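Side-chain contacts in bacterial regulatory proteins, TetR family (Nitrosomonas europaea, PDB 3NI7), which probably binds DNA and regulates transcription as a two-subunit, all-helical member of the TetR family: residues A16-A21 and A34-V39; R61-M66 and V122-R127; F160-R165 and R175-R180. All blocks are in the same frame, centred on the assembly; numbering follows the deposited sequence.

Interaction 1 of 3, residues A16-A21 and A34-V39; sequences AVELAA and AARLAV
E18 OE1 and R36 NH1 lie 3.5 Å apart in a salt bridge whose hydrogen bond is fairly straight but long, and is therefore weak. The carboxylate meets the guanidinium at its edge, with E18 CD close to the guanidinium plane, yet the two flat groups are twisted 69° against each other. This is a single-atom grip, far from a flat two-pronged pairing. The two side chains run across one another at about a right angle, and R36 NH2 comes within 3.4 Å of E18 CB, obliquely to the plane.

Segment 34-39 closes helix 30-36, the first helix of the predicted helix-turn-helix, and packs it against helix 7-22 of the N-terminal domain, which probably binds DNA. A Schellman motif ends the helix: A38 takes up a positive phi, and V39 N bonds back to A34 O at 2.9 Å. R36 sits in this last turn, from which its chain, bent at chi2 (-111°), reaches over to helix 7-22.

The aliphatic part of R36 is used as well. L19 passes it in the opposite direction, resting CD2 on R36 CG at 3.4 Å and on R36 NE at 3.6 Å, while L19 N lies over one face of the guanidinium. T15 and H22, both on helix 7-22, also touch R36, and L19 also touches D32 and I33, earlier on helix 30-36.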
loop_
_atom_site.group_PDB
_atom_site.type_symbol
_atom_site.label_atom_id
_atom_site.label_comp_id
_atom_site.label_asym_id
_atom_site.label_seq_id
_atom_site.Cartn_x
_atom_site.Cartn_y
_atom_site.Cartn_z
ATOM N N ALA A 16 -21.667 9.729 -13.627
ATOM C CA ALA A 16 -20.717 10.336 -12.707
ATOM C C ALA A 16 -19.307 10.140 -13.251
ATOM O O ALA A 16 -18.416 11.006 -13.179
ATOM C CB ALA A 16 -20.825 9.663 -11.381
ATOM N N VAL A 17 -19.106 8.951 -13.769
ATOM C CA VAL A 17 -17.777 8.516 -14.105
ATOM C C VAL A 17 -17.317 9.135 -15.448
ATOM O O VAL A 17 -16.225 9.728 -15.538
ATOM C CB VAL A 17 -17.746 7.013 -14.030
ATOM C CG1 VAL A 17 -17.336 6.408 -15.321
ATOM C CG2 VAL A 17 -16.875 6.630 -12.904
ATOM N N GLU A 18 -18.185 9.079 -16.449
ATOM C CA GLU A 18 -17.975 9.863 -17.663
ATOM C C GLU A 18 -17.689 11.338 -17.379
ATOM O O GLU A 18 -16.663 11.852 -17.789
ATOM C CB GLU A 18 -19.147 9.673 -18.600
ATOM C CG GLU A 18 -18.972 8.370 -19.345
ATOM C CD GLU A 18 -20.249 7.684 -19.768
ATOM O OE1 GLU A 18 -20.864 8.137 -20.793
ATOM O OE2 GLU A 18 -20.606 6.680 -19.074
ATOM N N LEU A 19 -18.550 12.003 -16.622
ATOM C CA LEU A 19 -18.314 13.418 -16.308
ATOM C C LEU A 19 -16.905 13.665 -15.790
ATOM O O LEU A 19 -16.235 14.612 -16.190
ATOM C CB LEU A 19 -19.264 13.924 -15.215
ATOM C CG LEU A 19 -20.792 14.050 -15.329
ATOM C CD1 LEU A 19 -21.433 14.444 -14.001
ATOM C CD2 LEU A 19 -21.167 15.037 -16.439
ATOM N N ALA A 20 -16.475 12.803 -14.881
ATOM C CA ALA A 20 -15.138 12.903 -14.284
ATOM C C ALA A 20 -14.060 12.824 -15.357
ATOM O O ALA A 20 -13.112 13.610 -15.390
ATOM C CB ALA A 20 -14.904 11.781 -13.263
ATOM N N ALA A 21 -14.232 11.864 -16.239
ATOM C CA ALA A 21 -13.307 11.703 -17.320
ATOM C C ALA A 21 -13.076 13.035 -18.018
ATOM O O ALA A 21 -11.968 13.539 -18.051
ATOM C CB ALA A 21 -13.824 10.689 -18.310
ATOM N N ALA A 34 -27.244 15.111 -12.457
ATOM C CA ALA A 34 -28.691 15.379 -12.649
ATOM C C ALA A 34 -28.883 16.005 -14.019
ATOM O O ALA A 34 -29.742 15.573 -14.814
ATOM C CB ALA A 34 -29.232 16.300 -11.536
ATOM N N ALA A 35 -28.061 17.020 -14.277
ATOM C CA ALA A 35 -28.201 17.831 -15.466
ATOM C C ALA A 35 -27.903 16.885 -16.623
ATOM O O ALA A 35 -28.762 16.730 -17.487
ATOM C CB ALA A 35 -27.263 19.014 -15.426
ATOM N N ARG A 36 -26.819 16.147 -16.547
ATOM C CA ARG A 36 -26.449 15.240 -17.576
ATOM C C ARG A 36 -27.487 14.206 -17.851
ATOM O O ARG A 36 -27.626 13.764 -18.953
ATOM C CB ARG A 36 -25.224 14.510 -17.125
ATOM C CG ARG A 36 -24.117 14.534 -18.107
ATOM C CD ARG A 36 -23.900 13.208 -18.680
ATOM N NE ARG A 36 -22.561 13.218 -19.201
ATOM C CZ ARG A 36 -21.831 12.161 -19.486
ATOM N NH1 ARG A 36 -22.303 10.942 -19.305
ATOM N NH2 ARG A 36 -20.632 12.364 -19.974
ATOM N N LEU A 37 -28.170 13.730 -16.848
ATOM C CA LEU A 37 -29.135 12.693 -17.102
ATOM C C LEU A 37 -30.490 13.221 -17.420
ATOM O O LEU A 37 -31.426 12.405 -17.591
ATOM C CB LEU A 37 -29.271 11.864 -15.865
ATOM C CG LEU A 37 -28.330 10.696 -15.827
ATOM C CD1 LEU A 37 -28.010 10.428 -14.397
ATOM C CD2 LEU A 37 -29.053 9.546 -16.522
ATOM N N ALA A 38 -30.617 14.566 -17.430
ATOM C CA ALA A 38 -31.891 15.264 -17.608
ATOM C C ALA A 38 -32.890 14.831 -16.523
ATOM O O ALA A 38 -34.054 14.577 -16.832
ATOM C CB ALA A 38 -32.459 15.000 -18.996
ATOM N N VAL A 39 -32.443 14.741 -15.267
ATOM C CA VAL A 39 -33.363 14.562 -14.116
ATOM C C VAL A 39 -33.049 15.554 -12.994
ATOM O O VAL A 39 -32.036 16.269 -13.050
ATOM C CB VAL A 39 -33.278 13.154 -13.516
ATOM C CG1 VAL A 39 -33.630 12.112 -14.555
ATOM C CG2 VAL A 39 -31.888 12.916 -12.894
#

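Interaction 2 of 3, residues R61-M66 and V122-R127; sequences RADSRM and VMRVSR
D63 and R124 mark the closest approach of two helical segments that are steeply inclined to each other, their CA atoms 10.3 Å apart. At that spacing the backbones themselves do not pack, and the gap is spanned by side chains: 61-66 belongs to helix 51-69 and 122-127 to helix 115-135.

The CB of D63 points toward the opposite helix, whereas R124 has to turn its end inward. With CG anti to the backbone N (chi1 -155°) and a bend at chi3, its chain brings the guanidinium round to meet the aspartate from the opposite direction. D63 OD2 approaches R124 NH2 at the guanidinium edge, near its plane, and the carboxylate is turned 56° from that plane. The two atoms are modelled too close together, so the pair is a salt bridge whose exact length and geometry remain doubtful. The other carboxylate oxygen, D63 OD1, accepts a hydrogen bond from W91 NE1 of helix 80-96, which helps to fix the rotation of the acid. R124 NH1 in turn forms a salt bridge with D60, one turn back on helix 51-69.

Away from the pair, S64 OG folds back onto R61 O at 3.0 Å, a carbonyl oxygen that R65 N also uses. R61 itself pairs with D14 of helix 7-22, and S126 OG hydrogen-bonds T151 of the second subunit. A turn beyond D63, M66 packs on helix 115-135.

One arginine thus faces two acids of the same helix. Its positive charge would probably ease their mutual repulsion and help D60 and D63, a turn apart, to stay ionised, which makes the D63/R124 contact a charged bridge.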
loop_
_atom_site.group_PDB
_atom_site.type_symbol
_atom_site.label_atom_id
_atom_site.label_comp_id
_atom_site.label_asym_id
_atom_site.label_seq_id
_atom_site.Cartn_x
_atom_site.Cartn_y
_atom_site.Cartn_z
ATOM N N ARG A 61 -19.045 -2.343 -8.036
ATOM C CA ARG A 61 -19.288 -2.845 -9.366
ATOM C C ARG A 61 -18.178 -3.839 -9.734
ATOM O O ARG A 61 -18.452 -4.920 -10.272
ATOM C CB ARG A 61 -19.404 -1.704 -10.380
ATOM C CG ARG A 61 -19.735 -2.218 -11.740
ATOM C CD ARG A 61 -19.945 -1.123 -12.673
ATOM N NE ARG A 61 -21.154 -0.438 -12.342
ATOM C CZ ARG A 61 -21.680 0.517 -13.084
ATOM N NH1 ARG A 61 -21.067 0.890 -14.205
ATOM N NH2 ARG A 61 -22.822 1.126 -12.673
ATOM N N ALA A 62 -16.929 -3.477 -9.436
ATOM C CA ALA A 62 -15.776 -4.394 -9.625
ATOM C C ALA A 62 -15.984 -5.698 -8.836
ATOM O O ALA A 62 -16.078 -6.785 -9.411
ATOM C CB ALA A 62 -14.510 -3.722 -9.176
ATOM N N ASP A 63 -16.274 -5.567 -7.556
ATOM C CA ASP A 63 -16.391 -6.743 -6.725
ATOM C C ASP A 63 -17.412 -7.695 -7.337
ATOM O O ASP A 63 -17.257 -8.911 -7.226
ATOM C CB ASP A 63 -16.811 -6.360 -5.305
ATOM C CG ASP A 63 -15.752 -5.553 -4.582
ATOM O OD1 ASP A 63 -14.645 -5.386 -5.138
ATOM O OD2 ASP A 63 -16.024 -5.084 -3.457
ATOM N N SER A 64 -18.459 -7.171 -7.970
ATOM C CA SER A 64 -19.475 -8.069 -8.494
ATOM C C SER A 64 -19.027 -8.731 -9.802
ATOM O O SER A 64 -19.449 -9.843 -10.101
ATOM C CB SER A 64 -20.759 -7.337 -8.740
ATOM O OG SER A 64 -20.700 -6.943 -10.096
ATOM N N ARG A 65 -18.201 -8.053 -10.598
ATOM C CA ARG A 65 -17.589 -8.721 -11.776
ATOM C C ARG A 65 -16.779 -9.906 -11.300
ATOM O O ARG A 65 -16.936 -11.041 -11.754
ATOM C CB ARG A 65 -16.738 -7.756 -12.637
ATOM C CG ARG A 65 -17.607 -6.959 -13.701
ATOM C CD ARG A 65 -18.224 -7.917 -14.801
ATOM N NE ARG A 65 -17.181 -8.776 -15.453
ATOM C CZ ARG A 65 -16.940 -10.085 -15.226
ATOM N NH1 ARG A 65 -15.953 -10.679 -15.891
ATOM N NH2 ARG A 65 -17.657 -10.823 -14.372
HETATM N N MSE A 66 -15.978 -9.626 -10.303
HETATM C CA MSE A 66 -15.213 -10.644 -9.640
HETATM C C MSE A 66 -16.086 -11.785 -9.123
HETATM O O MSE A 66 -15.750 -12.936 -9.189
HETATM C CB MSE A 66 -14.491 -9.996 -8.490
HETATM C CG MSE A 66 -13.341 -10.751 -8.012
HETATM SE SE MSE A 66 -12.069 -9.555 -7.141
HETATM C CE MSE A 66 -12.799 -9.679 -5.354
ATOM N N VAL A 122 -9.947 0.438 4.666
ATOM C CA VAL A 122 -9.133 -0.597 5.261
ATOM C C VAL A 122 -10.019 -1.846 5.340
ATOM O O VAL A 122 -9.579 -2.940 5.049
ATOM C CB VAL A 122 -8.668 -0.152 6.648
ATOM C CG1 VAL A 122 -8.220 -1.308 7.439
ATOM C CG2 VAL A 122 -7.590 0.894 6.536
HETATM N N MSE A 123 -11.282 -1.689 5.723
HETATM C CA MSE A 123 -12.106 -2.872 5.976
HETATM C C MSE A 123 -12.439 -3.514 4.638
HETATM O O MSE A 123 -12.411 -4.750 4.469
HETATM C CB MSE A 123 -13.328 -2.523 6.801
HETATM C CG MSE A 123 -12.973 -1.913 8.184
HETATM SE SE MSE A 123 -11.993 -3.103 9.504
HETATM C CE MSE A 123 -13.642 -3.564 10.597
ATOM N N ARG A 124 -12.649 -2.664 3.642
ATOM C CA ARG A 124 -12.972 -3.172 2.315
ATOM C C ARG A 124 -11.849 -4.042 1.817
ATOM O O ARG A 124 -12.050 -5.170 1.378
ATOM C CB ARG A 124 -13.224 -2.037 1.334
ATOM C CG ARG A 124 -14.123 -2.440 0.154
ATOM C CD ARG A 124 -14.061 -1.449 -1.044
ATOM N NE ARG A 124 -15.416 -0.980 -1.406
ATOM C CZ ARG A 124 -16.316 -1.714 -2.056
ATOM N NH1 ARG A 124 -17.499 -1.226 -2.304
ATOM N NH2 ARG A 124 -16.036 -2.939 -2.453
ATOM N N VAL A 125 -10.647 -3.521 1.942
ATOM C CA VAL A 125 -9.469 -4.279 1.579
ATOM C C VAL A 125 -9.463 -5.663 2.226
ATOM O O VAL A 125 -9.284 -6.655 1.536
ATOM C CB VAL A 125 -8.203 -3.511 1.978
ATOM C CG1 VAL A 125 -7.014 -4.423 2.054
ATOM C CG2 VAL A 125 -7.940 -2.377 1.000
ATOM N N SER A 126 -9.657 -5.736 3.542
ATOM C CA SER A 126 -9.570 -7.008 4.242
ATOM C C SER A 126 -10.592 -7.980 3.709
ATOM O O SER A 126 -10.251 -9.081 3.326
ATOM C CB SER A 126 -9.752 -6.855 5.743
ATOM O OG SER A 126 -8.727 -6.052 6.271
ATOM N N ARG A 127 -11.851 -7.577 3.635
ATOM C CA ARG A 127 -12.870 -8.516 3.146
ATOM C C ARG A 127 -12.485 -8.981 1.769
ATOM O O ARG A 127 -12.627 -10.152 1.434
ATOM C CB ARG A 127 -14.264 -7.910 3.057
ATOM C CG ARG A 127 -15.346 -9.043 2.787
ATOM C CD ARG A 127 -16.788 -8.497 2.501
ATOM N NE ARG A 127 -17.863 -9.519 2.530
ATOM C CZ ARG A 127 -18.199 -10.327 1.514
ATOM N NH1 ARG A 127 -17.532 -10.290 0.355
ATOM N NH2 ARG A 127 -19.207 -11.189 1.661
#

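Interaction 3 of 3, residues F160-R165 and R175-R180; sequences FFFWMR and RQFLKR
F162 leaves its helix with CB directed at the 175-180 segment, and CG stands anti to the backbone N (chi1 176°), which carries the ring across to F177. Beyond CG the ring lies with one face toward its partner. On one side of the ring, F162 CD2 is 4.4 Å from F177 CG, and F162 CE2 makes the nearest approach of the two side chains, 4.2 Å from F177 CB. That CB sits over the face of the F162 ring. On the other side, F162 CD1 looks onto F177 CD2 at 4.4 Å, and F162 CE1 lies 4.5 Å from the same F177 CD2. At the tip, F162 CZ is 4.5 Å from F177 CB.

The result is a face-to-face stack, with centroids of the F162 and F177 rings 4.7 Å apart and planes only 8° from parallel. F177 reaches it with the same kind of first torsion (170°). The spacing is generous, and the contact is apolar throughout.

F177 also meets the ring of H181 one turn on, and T159 lies against it from helix 149-164. F162 extends to H173 and T174, and touches E111 of the second subunit. The rings thereby join helix 149-164 to helix 172-187, consecutive and roughly antiparallel, near the short connection between them: a helical hairpin, as in the C-terminal domains of TetR regulators, where the last two helices commonly build the dimer interface.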
loop_
_atom_site.group_PDB
_atom_site.type_symbol
_atom_site.label_atom_id
_atom_site.label_comp_id
_atom_site.label_asym_id
_atom_site.label_seq_id
_atom_site.Cartn_x
_atom_site.Cartn_y
_atom_site.Cartn_z
ATOM N N PHE A 160 -2.113 -2.943 -7.205
ATOM C CA PHE A 160 -3.154 -1.939 -7.384
ATOM C C PHE A 160 -2.578 -0.579 -7.684
ATOM O O PHE A 160 -2.909 0.044 -8.698
ATOM C CB PHE A 160 -3.997 -1.864 -6.134
ATOM C CG PHE A 160 -5.170 -0.958 -6.260
ATOM C CD1 PHE A 160 -5.947 -0.966 -7.406
ATOM C CD2 PHE A 160 -5.503 -0.103 -5.248
ATOM C CE1 PHE A 160 -6.996 -0.142 -7.542
ATOM C CE2 PHE A 160 -6.548 0.696 -5.387
ATOM C CZ PHE A 160 -7.298 0.683 -6.544
ATOM N N PHE A 161 -1.693 -0.143 -6.798
ATOM C CA PHE A 161 -1.043 1.134 -6.974
ATOM C C PHE A 161 -0.181 1.191 -8.222
ATOM O O PHE A 161 -0.209 2.211 -8.929
ATOM C CB PHE A 161 -0.308 1.542 -5.705
ATOM C CG PHE A 161 -1.238 2.237 -4.717
ATOM C CD1 PHE A 161 -1.363 3.629 -4.715
ATOM C CD2 PHE A 161 -2.062 1.488 -3.849
ATOM C CE1 PHE A 161 -2.245 4.262 -3.828
ATOM C CE2 PHE A 161 -2.934 2.107 -2.957
ATOM C CZ PHE A 161 -3.030 3.493 -2.945
ATOM N N PHE A 162 0.511 0.089 -8.532
ATOM C CA PHE A 162 1.276 -0.030 -9.787
ATOM C C PHE A 162 0.356 0.044 -11.021
ATOM O O PHE A 162 0.682 0.686 -12.005
ATOM C CB PHE A 162 2.069 -1.353 -9.779
ATOM C CG PHE A 162 2.811 -1.643 -11.046
ATOM C CD1 PHE A 162 4.145 -1.300 -11.172
ATOM C CD2 PHE A 162 2.176 -2.275 -12.125
ATOM C CE1 PHE A 162 4.858 -1.581 -12.380
ATOM C CE2 PHE A 162 2.869 -2.549 -13.343
ATOM C CZ PHE A 162 4.211 -2.202 -13.458
ATOM N N TRP A 163 -0.785 -0.633 -10.963
ATOM C CA TRP A 163 -1.764 -0.657 -12.071
ATOM C C TRP A 163 -2.310 0.712 -12.432
ATOM O O TRP A 163 -2.649 0.994 -13.598
ATOM C CB TRP A 163 -2.939 -1.543 -11.676
ATOM C CG TRP A 163 -4.189 -1.379 -12.443
ATOM C CD1 TRP A 163 -4.581 -2.085 -13.541
ATOM C CD2 TRP A 163 -5.265 -0.519 -12.110
ATOM N NE1 TRP A 163 -5.829 -1.701 -13.934
ATOM C CE2 TRP A 163 -6.286 -0.740 -13.066
ATOM C CE3 TRP A 163 -5.474 0.418 -11.091
ATOM C CZ2 TRP A 163 -7.485 -0.034 -13.056
ATOM C CZ3 TRP A 163 -6.665 1.121 -11.077
ATOM C CH2 TRP A 163 -7.663 0.891 -12.059
HETATM N N MSE A 164 -2.396 1.543 -11.411
HETATM C CA MSE A 164 -2.934 2.862 -11.579
HETATM C C MSE A 164 -2.245 3.614 -12.686
HETATM O O MSE A 164 -2.913 4.182 -13.564
HETATM C CB MSE A 164 -2.810 3.651 -10.289
HETATM C CG MSE A 164 -3.794 3.169 -9.193
HETATM SE SE MSE A 164 -3.895 4.394 -7.646
HETATM C CE MSE A 164 -2.145 5.305 -7.778
ATOM N N ARG A 165 -0.917 3.613 -12.640
ATOM C CA ARG A 165 -0.118 4.370 -13.588
ATOM C C ARG A 165 0.543 3.438 -14.623
ATOM O O ARG A 165 1.579 3.778 -15.190
ATOM C CB ARG A 165 0.933 5.193 -12.837
ATOM N N ARG A 175 -0.434 -7.240 -15.373
ATOM C CA ARG A 175 -0.741 -8.673 -15.438
ATOM C C ARG A 175 0.502 -9.467 -15.151
ATOM O O ARG A 175 0.496 -10.354 -14.290
ATOM C CB ARG A 175 -1.287 -9.078 -16.818
ATOM C CG ARG A 175 -2.370 -8.070 -17.389
ATOM C CD ARG A 175 -3.074 -8.588 -18.636
ATOM N NE ARG A 175 -3.951 -9.696 -18.279
ATOM C CZ ARG A 175 -5.252 -9.565 -18.034
ATOM N NH1 ARG A 175 -5.872 -8.362 -18.126
ATOM N NH2 ARG A 175 -5.950 -10.645 -17.692
ATOM N N GLN A 176 1.579 -9.144 -15.852
ATOM C CA GLN A 176 2.867 -9.813 -15.616
ATOM C C GLN A 176 3.388 -9.574 -14.214
ATOM O O GLN A 176 3.809 -10.519 -13.553
ATOM C CB GLN A 176 3.896 -9.338 -16.609
ATOM C CG GLN A 176 5.043 -10.335 -16.787
ATOM C CD GLN A 176 5.986 -9.920 -17.856
ATOM O OE1 GLN A 176 6.972 -10.555 -18.049
ATOM N NE2 GLN A 176 5.664 -8.833 -18.565
ATOM N N PHE A 177 3.315 -8.328 -13.751
ATOM C CA PHE A 177 3.767 -7.965 -12.394
ATOM C C PHE A 177 3.085 -8.813 -11.338
ATOM O O PHE A 177 3.735 -9.357 -10.462
ATOM C CB PHE A 177 3.535 -6.480 -12.128
ATOM C CG PHE A 177 3.740 -6.079 -10.710
ATOM C CD1 PHE A 177 2.696 -6.176 -9.780
ATOM C CD2 PHE A 177 4.945 -5.551 -10.299
ATOM C CE1 PHE A 177 2.891 -5.779 -8.453
ATOM C CE2 PHE A 177 5.140 -5.144 -8.973
ATOM C CZ PHE A 177 4.124 -5.256 -8.054
ATOM N N LEU A 178 1.775 -8.930 -11.445
ATOM C CA LEU A 178 0.987 -9.712 -10.503
ATOM C C LEU A 178 1.314 -11.178 -10.571
ATOM O O LEU A 178 1.410 -11.859 -9.562
ATOM C CB LEU A 178 -0.492 -9.562 -10.824
ATOM C CG LEU A 178 -1.455 -10.263 -9.857
ATOM C CD1 LEU A 178 -1.462 -9.479 -8.616
ATOM C CD2 LEU A 178 -2.845 -10.444 -10.432
ATOM N N LYS A 179 1.439 -11.662 -11.793
ATOM C CA LYS A 179 1.768 -13.060 -12.021
ATOM C C LYS A 179 3.081 -13.429 -11.350
ATOM O O LYS A 179 3.227 -14.465 -10.716
ATOM C CB LYS A 179 1.866 -13.362 -13.517
ATOM C CG LYS A 179 1.941 -14.897 -13.811
ATOM C CD LYS A 179 0.740 -15.610 -13.061
ATOM N N ARG A 180 4.054 -12.573 -11.494
ATOM C CA ARG A 180 5.328 -12.893 -10.931
ATOM C C ARG A 180 5.325 -12.918 -9.441
ATOM O O ARG A 180 5.743 -13.892 -8.838
ATOM C CB ARG A 180 6.367 -11.922 -11.445
ATOM C CG ARG A 180 6.856 -12.358 -12.759
ATOM C CD ARG A 180 7.426 -11.247 -13.578
ATOM N NE ARG A 180 7.736 -11.793 -14.904
ATOM C CZ ARG A 180 8.691 -11.380 -15.721
ATOM N NH1 ARG A 180 9.428 -10.383 -15.395
ATOM N NH2 ARG A 180 8.943 -11.974 -16.877
#

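How the interactions relate
The three contacts follow one another along the chain without overlapping, and each joins a different pair of helices. Interaction 1, on helices 7-22 and 30-36, lies in the presumed DNA-binding end of the subunit; interaction 3, on helices 149-164 and 172-187, lies on the opposite side of the chain's centre, with some 30 Å between their centres. Interaction 2 is nearer the middle, its centre about 25 Å from that of interaction 1 and about 17 Å from that of interaction 3. Helix 51-69 leads from the N-terminal part into the body, and interaction 2 ties it to helix 115-135, which also packs on the second subunit. This is consistent with the family's two-part build.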